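Hypothetical protein PA1835 (Pseudomonas aeruginosa, PDB 1YOC) is of unknown function but belongs to the hotdog-fold superfamily and may, like its PaaI-type relatives, act as an acyl-CoA thioesterase. Local coordinates at residues B[7-18]-B[33-41]; B[58-67]-B[95-105]. One frame throughout, in Å; residues are numbered along the deposited sequence.

Interaction 1. Residues B[7-18]-B[33-41]; sequences MQMYQQVGPAQF and APQFVELRP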
loop_
_atom_site.group_PDB
_atom_site.type_symbol
_atom_site.label_atom_id
_atom_site.label_comp_id
_atom_site.label_asym_id
_atom_site.label_seq_id
_atom_site.Cartn_x
_atom_site.Cartn_y
_atom_site.Cartn_z
ATOM N N MET B 7 -18.841 -3.095 -7.819
ATOM C CA MET B 7 -18.564 -1.681 -7.602
ATOM C C MET B 7 -19.600 -0.801 -8.299
ATOM O O MET B 7 -20.116 0.154 -7.713
ATOM C CB MET B 7 -17.166 -1.299 -8.109
ATOM C CG MET B 7 -16.001 -2.024 -7.425
ATOM S SD MET B 7 -15.967 -1.878 -5.617
ATOM C CE MET B 7 -14.587 -3.131 -5.267
ATOM N N GLN B 8 -19.908 -1.125 -9.540
ATOM C CA GLN B 8 -20.842 -0.297 -10.285
ATOM C C GLN B 8 -22.234 -0.354 -9.710
ATOM O O GLN B 8 -22.868 0.683 -9.484
ATOM C CB GLN B 8 -20.850 -0.712 -11.756
ATOM C CG GLN B 8 -19.507 -0.448 -12.429
ATOM C CD GLN B 8 -19.401 -0.980 -13.858
ATOM O OE1 GLN B 8 -19.624 -2.177 -14.132
ATOM N NE2 GLN B 8 -19.041 -0.090 -14.777
ATOM N N MET B 9 -22.706 -1.569 -9.476
ATOM C CA MET B 9 -24.045 -1.752 -8.917
ATOM C C MET B 9 -24.249 -0.904 -7.657
ATOM O O MET B 9 -25.260 -0.205 -7.508
ATOM C CB MET B 9 -24.273 -3.245 -8.617
ATOM C CG MET B 9 -25.586 -3.567 -7.953
ATOM S SD MET B 9 -25.746 -5.317 -7.360
ATOM C CE MET B 9 -26.953 -5.002 -5.988
ATOM N N TYR B 10 -23.284 -0.922 -6.753
ATOM C CA TYR B 10 -23.462 -0.173 -5.533
ATOM C C TYR B 10 -23.107 1.312 -5.627
ATOM O O TYR B 10 -23.608 2.103 -4.850
ATOM C CB TYR B 10 -22.694 -0.843 -4.397
ATOM C CG TYR B 10 -23.362 -2.126 -3.919
ATOM C CD1 TYR B 10 -23.148 -3.340 -4.571
ATOM C CD2 TYR B 10 -24.259 -2.095 -2.843
ATOM C CE1 TYR B 10 -23.836 -4.520 -4.159
ATOM C CE2 TYR B 10 -24.937 -3.258 -2.428
ATOM C CZ TYR B 10 -24.721 -4.459 -3.096
ATOM O OH TYR B 10 -25.447 -5.584 -2.722
ATOM N N GLN B 11 -22.245 1.692 -6.564
ATOM C CA GLN B 11 -21.918 3.121 -6.688
ATOM C C GLN B 11 -23.245 3.801 -7.073
ATOM O O GLN B 11 -23.610 4.882 -6.572
ATOM C CB GLN B 11 -20.867 3.336 -7.774
ATOM C CG GLN B 11 -20.631 4.805 -8.090
ATOM C CD GLN B 11 -20.352 5.005 -9.574
ATOM O OE1 GLN B 11 -20.090 4.035 -10.312
ATOM N NE2 GLN B 11 -20.378 6.259 -10.020
ATOM N N GLN B 12 -23.982 3.121 -7.937
ATOM C CA GLN B 12 -25.267 3.619 -8.386
ATOM C C GLN B 12 -26.319 3.707 -7.288
ATOM O O GLN B 12 -27.219 4.531 -7.384
ATOM C CB GLN B 12 -25.807 2.754 -9.533
ATOM C CG GLN B 12 -24.962 2.756 -10.810
ATOM C CD GLN B 12 -24.946 4.110 -11.539
ATOM O OE1 GLN B 12 -24.113 4.991 -11.258
ATOM N NE2 GLN B 12 -25.882 4.281 -12.486
ATOM N N VAL B 13 -26.247 2.895 -6.240
ATOM C CA VAL B 13 -27.286 3.024 -5.209
ATOM C C VAL B 13 -27.033 4.103 -4.169
ATOM O O VAL B 13 -27.966 4.805 -3.800
ATOM C CB VAL B 13 -27.580 1.714 -4.448
ATOM C CG1 VAL B 13 -27.510 0.547 -5.389
ATOM C CG2 VAL B 13 -26.664 1.566 -3.274
ATOM N N GLY B 14 -25.800 4.254 -3.687
ATOM C CA GLY B 14 -25.553 5.297 -2.696
ATOM C C GLY B 14 -24.230 5.136 -1.952
ATOM O O GLY B 14 -23.692 4.028 -1.914
ATOM N N PRO B 15 -23.677 6.213 -1.349
ATOM C CA PRO B 15 -22.396 6.101 -0.627
ATOM C C PRO B 15 -22.374 5.200 0.587
ATOM O O PRO B 15 -21.476 4.361 0.719
ATOM C CB PRO B 15 -22.036 7.560 -0.280
ATOM C CG PRO B 15 -23.362 8.267 -0.314
ATOM C CD PRO B 15 -24.088 7.622 -1.482
ATOM N N ALA B 16 -23.347 5.352 1.482
ATOM C CA ALA B 16 -23.363 4.503 2.668
ATOM C C ALA B 16 -23.540 3.018 2.282
ATOM O O ALA B 16 -22.972 2.121 2.922
ATOM C CB ALA B 16 -24.494 4.949 3.641
ATOM N N GLN B 17 -24.323 2.753 1.243
ATOM C CA GLN B 17 -24.509 1.364 0.820
ATOM C C GLN B 17 -23.209 0.872 0.171
ATOM O O GLN B 17 -22.815 -0.273 0.357
ATOM C CB GLN B 17 -25.663 1.222 -0.184
ATOM C CG GLN B 17 -27.082 1.611 0.354
ATOM C CD GLN B 17 -27.437 3.109 0.169
ATOM O OE1 GLN B 17 -28.608 3.505 0.287
ATOM N NE2 GLN B 17 -26.433 3.934 -0.116
ATOM N N PHE B 18 -22.573 1.718 -0.636
ATOM C CA PHE B 18 -21.313 1.301 -1.283
ATOM C C PHE B 18 -20.295 1.014 -0.189
ATOM O O PHE B 18 -19.567 0.009 -0.246
ATOM C CB PHE B 18 -20.783 2.411 -2.203
ATOM C CG PHE B 18 -19.465 2.098 -2.818
ATOM C CD1 PHE B 18 -19.393 1.362 -4.019
ATOM C CD2 PHE B 18 -18.292 2.453 -2.167
ATOM C CE1 PHE B 18 -18.180 0.977 -4.559
ATOM C CE2 PHE B 18 -17.035 2.072 -2.687
ATOM C CZ PHE B 18 -16.977 1.319 -3.901
ATOM N N ALA B 33 -12.167 4.039 3.185
ATOM C CA ALA B 33 -13.560 4.526 2.963
ATOM C C ALA B 33 -13.698 5.210 1.609
ATOM O O ALA B 33 -14.091 6.361 1.502
ATOM C CB ALA B 33 -13.941 5.511 4.097
ATOM N N PRO B 34 -13.398 4.483 0.530
ATOM C CA PRO B 34 -13.472 5.063 -0.814
ATOM C C PRO B 34 -14.861 5.105 -1.462
ATOM O O PRO B 34 -15.812 4.473 -0.976
ATOM C CB PRO B 34 -12.528 4.147 -1.595
ATOM C CG PRO B 34 -12.920 2.746 -1.008
ATOM C CD PRO B 34 -13.204 3.014 0.472
ATOM N N GLN B 35 -14.963 5.880 -2.541
ATOM C CA GLN B 35 -16.197 5.936 -3.335
ATOM C C GLN B 35 -15.724 6.015 -4.782
ATOM O O GLN B 35 -14.605 6.500 -5.061
ATOM C CB GLN B 35 -17.003 7.206 -3.019
ATOM C CG GLN B 35 -17.510 7.288 -1.582
ATOM C CD GLN B 35 -18.609 6.257 -1.330
ATOM O OE1 GLN B 35 -19.279 5.795 -2.262
ATOM N NE2 GLN B 35 -18.797 5.899 -0.075
ATOM N N PHE B 36 -16.519 5.518 -5.704
ATOM C CA PHE B 36 -16.161 5.675 -7.115
ATOM C C PHE B 36 -16.908 6.904 -7.637
ATOM O O PHE B 36 -18.108 7.105 -7.313
ATOM C CB PHE B 36 -16.636 4.492 -7.956
ATOM C CG PHE B 36 -15.647 3.371 -8.024
ATOM C CD1 PHE B 36 -14.715 3.293 -9.066
ATOM C CD2 PHE B 36 -15.622 2.401 -7.032
ATOM C CE1 PHE B 36 -13.768 2.240 -9.091
ATOM C CE2 PHE B 36 -14.707 1.377 -7.057
ATOM C CZ PHE B 36 -13.768 1.289 -8.091
ATOM N N VAL B 37 -16.206 7.709 -8.441
ATOM C CA VAL B 37 -16.797 8.883 -9.103
ATOM C C VAL B 37 -17.225 8.356 -10.474
ATOM O O VAL B 37 -18.315 8.678 -10.989
ATOM C CB VAL B 37 -15.767 10.012 -9.333
ATOM C CG1 VAL B 37 -16.403 11.158 -10.178
ATOM C CG2 VAL B 37 -15.293 10.528 -8.019
ATOM N N GLU B 38 -16.367 7.546 -11.084
ATOM C CA GLU B 38 -16.704 6.973 -12.383
ATOM C C GLU B 38 -16.048 5.625 -12.592
ATOM O O GLU B 38 -14.924 5.395 -12.147
ATOM C CB GLU B 38 -16.279 7.892 -13.530
ATOM C CG GLU B 38 -16.919 7.449 -14.842
ATOM C CD GLU B 38 -16.619 8.388 -16.026
ATOM O OE1 GLU B 38 -16.230 9.557 -15.790
ATOM O OE2 GLU B 38 -16.786 7.945 -17.185
ATOM N N LEU B 39 -16.738 4.734 -13.291
ATOM C CA LEU B 39 -16.165 3.425 -13.561
ATOM C C LEU B 39 -16.786 2.898 -14.855
ATOM O O LEU B 39 -18.006 2.812 -14.968
ATOM C CB LEU B 39 -16.478 2.456 -12.411
ATOM C CG LEU B 39 -15.987 1.019 -12.616
ATOM C CD1 LEU B 39 -14.465 0.984 -12.769
ATOM C CD2 LEU B 39 -16.408 0.125 -11.450
ATOM N N ARG B 40 -15.950 2.581 -15.832
ATOM C CA ARG B 40 -16.414 2.036 -17.091
ATOM C C ARG B 40 -15.186 1.400 -17.735
ATOM O O ARG B 40 -14.072 1.565 -17.256
ATOM C CB ARG B 40 -16.966 3.155 -17.989
ATOM C CG ARG B 40 -15.935 4.226 -18.375
ATOM C CD ARG B 40 -16.613 5.397 -19.142
ATOM N NE ARG B 40 -15.793 6.612 -19.079
ATOM C CZ ARG B 40 -14.743 6.842 -19.851
ATOM N NH1 ARG B 40 -14.393 5.943 -20.761
ATOM N NH2 ARG B 40 -14.030 7.955 -19.705
ATOM N N PRO B 41 -15.383 0.617 -18.804
ATOM C CA PRO B 41 -14.236 0.002 -19.464
ATOM C C PRO B 41 -13.295 1.152 -19.868
ATOM O O PRO B 41 -13.749 2.172 -20.400
ATOM C CB PRO B 41 -14.880 -0.689 -20.688
ATOM C CG PRO B 41 -16.278 -1.039 -20.160
ATOM C CD PRO B 41 -16.651 0.252 -19.459
#

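Interaction 2. Residues B[58-67]-B[95-105]; sequences IGTVHAIALC and VEYLAKATGDV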
loop_
_atom_site.group_PDB
_atom_site.type_symbol
_atom_site.label_atom_id
_atom_site.label_comp_id
_atom_site.label_asym_id
_atom_site.label_seq_id
_atom_site.Cartn_x
_atom_site.Cartn_y
_atom_site.Cartn_z
ATOM N N ILE B 58 3.198 12.724 9.919
ATOM C CA ILE B 58 3.261 14.167 9.770
ATOM C C ILE B 58 1.852 14.723 9.500
ATOM O O ILE B 58 1.690 15.855 9.053
ATOM C CB ILE B 58 4.246 14.630 8.680
ATOM C CG1 ILE B 58 3.851 14.083 7.297
ATOM C CG2 ILE B 58 5.631 14.191 9.064
ATOM C CD1 ILE B 58 4.505 14.870 6.193
ATOM N N GLY B 59 0.847 13.913 9.818
ATOM C CA GLY B 59 -0.552 14.305 9.677
ATOM C C GLY B 59 -1.055 14.547 8.266
ATOM O O GLY B 59 -1.987 15.328 8.062
ATOM N N THR B 60 -0.431 13.908 7.282
ATOM C CA THR B 60 -0.928 14.043 5.919
ATOM C C THR B 60 -1.432 12.647 5.526
ATOM O O THR B 60 -1.288 11.683 6.283
ATOM C CB THR B 60 0.160 14.610 4.924
ATOM O OG1 THR B 60 1.249 13.710 4.801
ATOM C CG2 THR B 60 0.707 15.945 5.433
ATOM N N VAL B 61 -2.038 12.534 4.363
ATOM C CA VAL B 61 -2.580 11.228 3.966
ATOM C C VAL B 61 -1.434 10.246 3.731
ATOM O O VAL B 61 -0.450 10.527 3.027
ATOM C CB VAL B 61 -3.475 11.332 2.722
ATOM C CG1 VAL B 61 -4.090 9.914 2.423
ATOM C CG2 VAL B 61 -4.652 12.323 3.005
ATOM N N HIS B 62 -1.583 9.075 4.329
ATOM C CA HIS B 62 -0.540 8.063 4.289
ATOM C C HIS B 62 -0.259 7.542 2.897
ATOM O O HIS B 62 -1.181 7.273 2.131
ATOM C CB HIS B 62 -0.964 6.920 5.205
ATOM C CG HIS B 62 0.136 5.984 5.551
ATOM N ND1 HIS B 62 0.657 5.880 6.828
ATOM C CD2 HIS B 62 0.698 4.990 4.825
ATOM C CE1 HIS B 62 1.471 4.838 6.883
ATOM N NE2 HIS B 62 1.510 4.280 5.680
ATOM N N ALA B 63 1.029 7.420 2.606
ATOM C CA ALA B 63 1.496 6.910 1.307
ATOM C C ALA B 63 0.776 5.614 0.905
ATOM O O ALA B 63 0.429 5.420 -0.290
ATOM C CB ALA B 63 3.031 6.627 1.378
ATOM N N ILE B 64 0.572 4.726 1.870
ATOM C CA ILE B 64 -0.032 3.438 1.538
ATOM C C ILE B 64 -1.548 3.553 1.346
ATOM O O ILE B 64 -2.139 2.726 0.653
ATOM C CB ILE B 64 0.421 2.344 2.557
ATOM C CG1 ILE B 64 1.973 2.338 2.622
ATOM C CG2 ILE B 64 -0.055 0.934 2.103
ATOM C CD1 ILE B 64 2.678 1.983 1.212
ATOM N N ALA B 65 -2.173 4.569 1.969
ATOM C CA ALA B 65 -3.620 4.788 1.737
ATOM C C ALA B 65 -3.787 5.229 0.249
ATOM O O ALA B 65 -4.766 4.868 -0.437
ATOM C CB ALA B 65 -4.148 5.889 2.686
ATOM N N LEU B 66 -2.828 6.001 -0.250
ATOM C CA LEU B 66 -2.849 6.436 -1.642
ATOM C C LEU B 66 -2.665 5.193 -2.526
ATOM O O LEU B 66 -3.297 5.068 -3.597
ATOM C CB LEU B 66 -1.709 7.460 -1.910
ATOM C CG LEU B 66 -1.755 8.728 -1.040
ATOM C CD1 LEU B 66 -0.443 9.509 -1.203
ATOM C CD2 LEU B 66 -2.955 9.576 -1.417
ATOM N N CYS B 67 -1.774 4.292 -2.129
ATOM C CA CYS B 67 -1.568 3.067 -2.923
ATOM C C CYS B 67 -2.867 2.277 -2.951
ATOM O O CYS B 67 -3.210 1.672 -3.980
ATOM C CB CYS B 67 -0.473 2.165 -2.329
ATOM S SG CYS B 67 1.192 2.815 -2.485
ATOM N N VAL B 95 5.448 3.075 -7.504
ATOM C CA VAL B 95 4.822 4.351 -7.177
ATOM C C VAL B 95 5.915 5.422 -6.877
ATOM O O VAL B 95 7.056 5.098 -6.517
ATOM C CB VAL B 95 3.922 4.258 -5.908
ATOM C CG1 VAL B 95 2.885 3.140 -6.072
ATOM C CG2 VAL B 95 4.807 3.947 -4.628
ATOM N N GLU B 96 5.538 6.693 -7.047
ATOM C CA GLU B 96 6.403 7.830 -6.688
ATOM C C GLU B 96 5.570 8.819 -5.887
ATOM O O GLU B 96 4.400 9.115 -6.227
ATOM C CB GLU B 96 6.961 8.524 -7.945
ATOM C CG GLU B 96 8.090 7.661 -8.568
ATOM C CD GLU B 96 8.613 8.276 -9.840
ATOM O OE1 GLU B 96 8.009 8.065 -10.901
ATOM O OE2 GLU B 96 9.615 8.998 -9.754
ATOM N N TYR B 97 6.167 9.319 -4.814
ATOM C CA TYR B 97 5.488 10.245 -3.932
ATOM C C TYR B 97 5.884 11.642 -4.351
ATOM O O TYR B 97 7.021 12.063 -4.144
ATOM C CB TYR B 97 5.893 9.941 -2.489
ATOM C CG TYR B 97 5.584 8.496 -2.150
ATOM C CD1 TYR B 97 4.273 8.011 -2.244
ATOM C CD2 TYR B 97 6.595 7.610 -1.720
ATOM C CE1 TYR B 97 3.959 6.670 -1.912
ATOM C CE2 TYR B 97 6.282 6.265 -1.389
ATOM C CZ TYR B 97 4.972 5.820 -1.483
ATOM O OH TYR B 97 4.647 4.516 -1.141
ATOM N N LEU B 98 4.939 12.360 -4.948
ATOM C CA LEU B 98 5.255 13.683 -5.480
ATOM C C LEU B 98 5.147 14.868 -4.534
ATOM O O LEU B 98 5.913 15.840 -4.668
ATOM C CB LEU B 98 4.358 13.987 -6.691
ATOM C CG LEU B 98 4.248 12.840 -7.726
ATOM C CD1 LEU B 98 3.444 13.354 -8.905
ATOM C CD2 LEU B 98 5.635 12.344 -8.162
ATOM N N ALA B 99 4.175 14.824 -3.636
ATOM C CA ALA B 99 3.936 15.932 -2.709
ATOM C C ALA B 99 3.155 15.373 -1.530
ATOM O O ALA B 99 2.594 14.292 -1.624
ATOM C CB ALA B 99 3.093 17.030 -3.424
ATOM N N LYS B 100 3.122 16.094 -0.425
ATOM C CA LYS B 100 2.310 15.651 0.714
ATOM C C LYS B 100 0.849 15.776 0.306
ATOM O O LYS B 100 0.466 16.712 -0.386
ATOM C CB LYS B 100 2.562 16.526 1.954
ATOM C CG LYS B 100 4.042 16.560 2.384
ATOM C CD LYS B 100 4.748 15.228 2.059
ATOM C CE LYS B 100 6.202 15.216 2.532
ATOM N NZ LYS B 100 6.237 15.279 4.007
ATOM N N ALA B 101 0.017 14.853 0.777
ATOM C CA ALA B 101 -1.410 14.841 0.433
ATOM C C ALA B 101 -2.133 15.407 1.643
ATOM O O ALA B 101 -2.321 14.727 2.669
ATOM C CB ALA B 101 -1.858 13.426 0.147
ATOM N N THR B 102 -2.524 16.663 1.517
ATOM C CA THR B 102 -3.119 17.370 2.667
ATOM C C THR B 102 -4.627 17.549 2.704
ATOM O O THR B 102 -5.144 18.422 3.420
ATOM C CB THR B 102 -2.467 18.752 2.757
ATOM O OG1 THR B 102 -2.877 19.520 1.626
ATOM C CG2 THR B 102 -0.928 18.612 2.765
ATOM N N GLY B 103 -5.347 16.743 1.940
ATOM C CA GLY B 103 -6.802 16.854 1.936
ATOM C C GLY B 103 -7.409 15.644 1.250
ATOM O O GLY B 103 -6.704 14.645 1.058
ATOM N N ASP B 104 -8.697 15.710 0.911
ATOM C CA ASP B 104 -9.361 14.595 0.245
ATOM C C ASP B 104 -8.673 14.291 -1.073
ATOM O O ASP B 104 -8.262 15.189 -1.790
ATOM C CB ASP B 104 -10.850 14.887 -0.003
ATOM C CG ASP B 104 -11.616 15.185 1.295
ATOM O OD1 ASP B 104 -11.238 14.717 2.405
ATOM O OD2 ASP B 104 -12.623 15.903 1.196
ATOM N N VAL B 105 -8.574 13.004 -1.357
ATOM C CA VAL B 105 -7.890 12.489 -2.536
ATOM C C VAL B 105 -8.793 12.005 -3.667
ATOM O O VAL B 105 -9.872 11.449 -3.423
ATOM C CB VAL B 105 -6.973 11.294 -2.093
ATOM C CG1 VAL B 105 -6.158 10.803 -3.263
ATOM C CG2 VAL B 105 -6.007 11.772 -0.987
HETATM O O HOH W 1 0.902 12.611 2.266
#

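Interaction 1. Residues B[7-18]-B[33-41]
F36 points from strand 35-40 toward helices 2-13 and 15-25, where M7 and F18 meet neighbouring atoms of its ring, CE2 and CD2. The two phenylalanine rings lie with planes 77° apart and centroids 5.9 Å from each other, an oblique pair in which F18 CZ comes to the rim of the F36 ring, 3.6 Å from CD2. F18 can reach so far because its CG is anti to the backbone N (chi1 176°), and the edge of its ring also touches P34 O. On the M7 side the contact is Met-aromatic: the flexible chain bends at chi2 (-55°), so that CG lies 3.7 Å from F36 CE2 and SD stands obliquely beside the ring. L39 CD2 covers one face of F36 near its rim and also meets M7 CB and Q8 CG. Glutamines suit the borders of this apolar centre: Q8 and Q11 pack through CG, while the amides of Q8 and Q35 bond to backbone. Q8 NE2 donates to L39 O (3.1 Å), above the carbonyl plane but within its own amide plane; Q35 NE2 donates to P15 O (3.2 Å), which S19 also engages. Q11 lays its CG 3.5 Å from F36 O, crossing the phenylalanine side chain nearly at a right angle. The two helices and the strand are thus joined by an apolar centre flanked by two directional amide-to-carbonyl bonds, one to each helix.

Interaction 2. Residues B[58-67]-B[95-105]
L66, V61, A101 and V105 form the tight half of this contact, where the loop leading into helix 63-81, and its first turn, meet the loop after strand 86-97 and the start of strand 105-110. L66 CD2 lies 3.8 Å from V105 CG2, the two side chains crossing at about a right angle, and V61 CB sits 3.7 Å from A101 CB; the small alanine lets the chains come close. Beside them the V61 N-H points almost straight (179°) at A101 O, a 2.8 Å bond in the carbonyl plane. A water bonds to T60 OG1, V61 O and A101 N, donating to V61 O at 2.6 Å and accepting from A101 N; N56 also holds the threonine hydroxyl. On the strand side, Y97 leans its ring obliquely against A63, CE1 being 3.4 Å from CB, where a methyl leaves room for the phenol. C67 SG meets V95 CG1 nearby. Outward, toward solvent, the packing thins: T60 CG2 only brushes K100 CB and T102 CG2, at 4.0 and 4.1 Å, and the exposed K100 and T102 extend this flank. A long helix, 63-81, with an antiparallel sheet wrapped around it is the hotdog fold, the helix being the sausage. V95 and E96 also pair with an antiparallel strand of the second subunit, continuing the sheet across the interface as in hotdog dimers.

Interactions 1 and 2 follow one another along the chain and reach the same antiparallel sheet, their centres 22 Å apart and their nearest atoms about 7 Å apart without touching. Strands 35-40 and 86-97 are the outermost of this sheet within the chain: interaction 1 packs the N-terminal helices onto the first, whereas interaction 2 involves the end of the second. Helix 63-81 connects them, because T76 touches M7, F36 and L39 while the helix start belongs to interaction 2. Only interaction 2 borders the second subunit, where H62 meets F29 and Y28 of that chain. A glycerol, probably from crystallisation, lies about 5 Å from the V95 side chain and may mark a pocket.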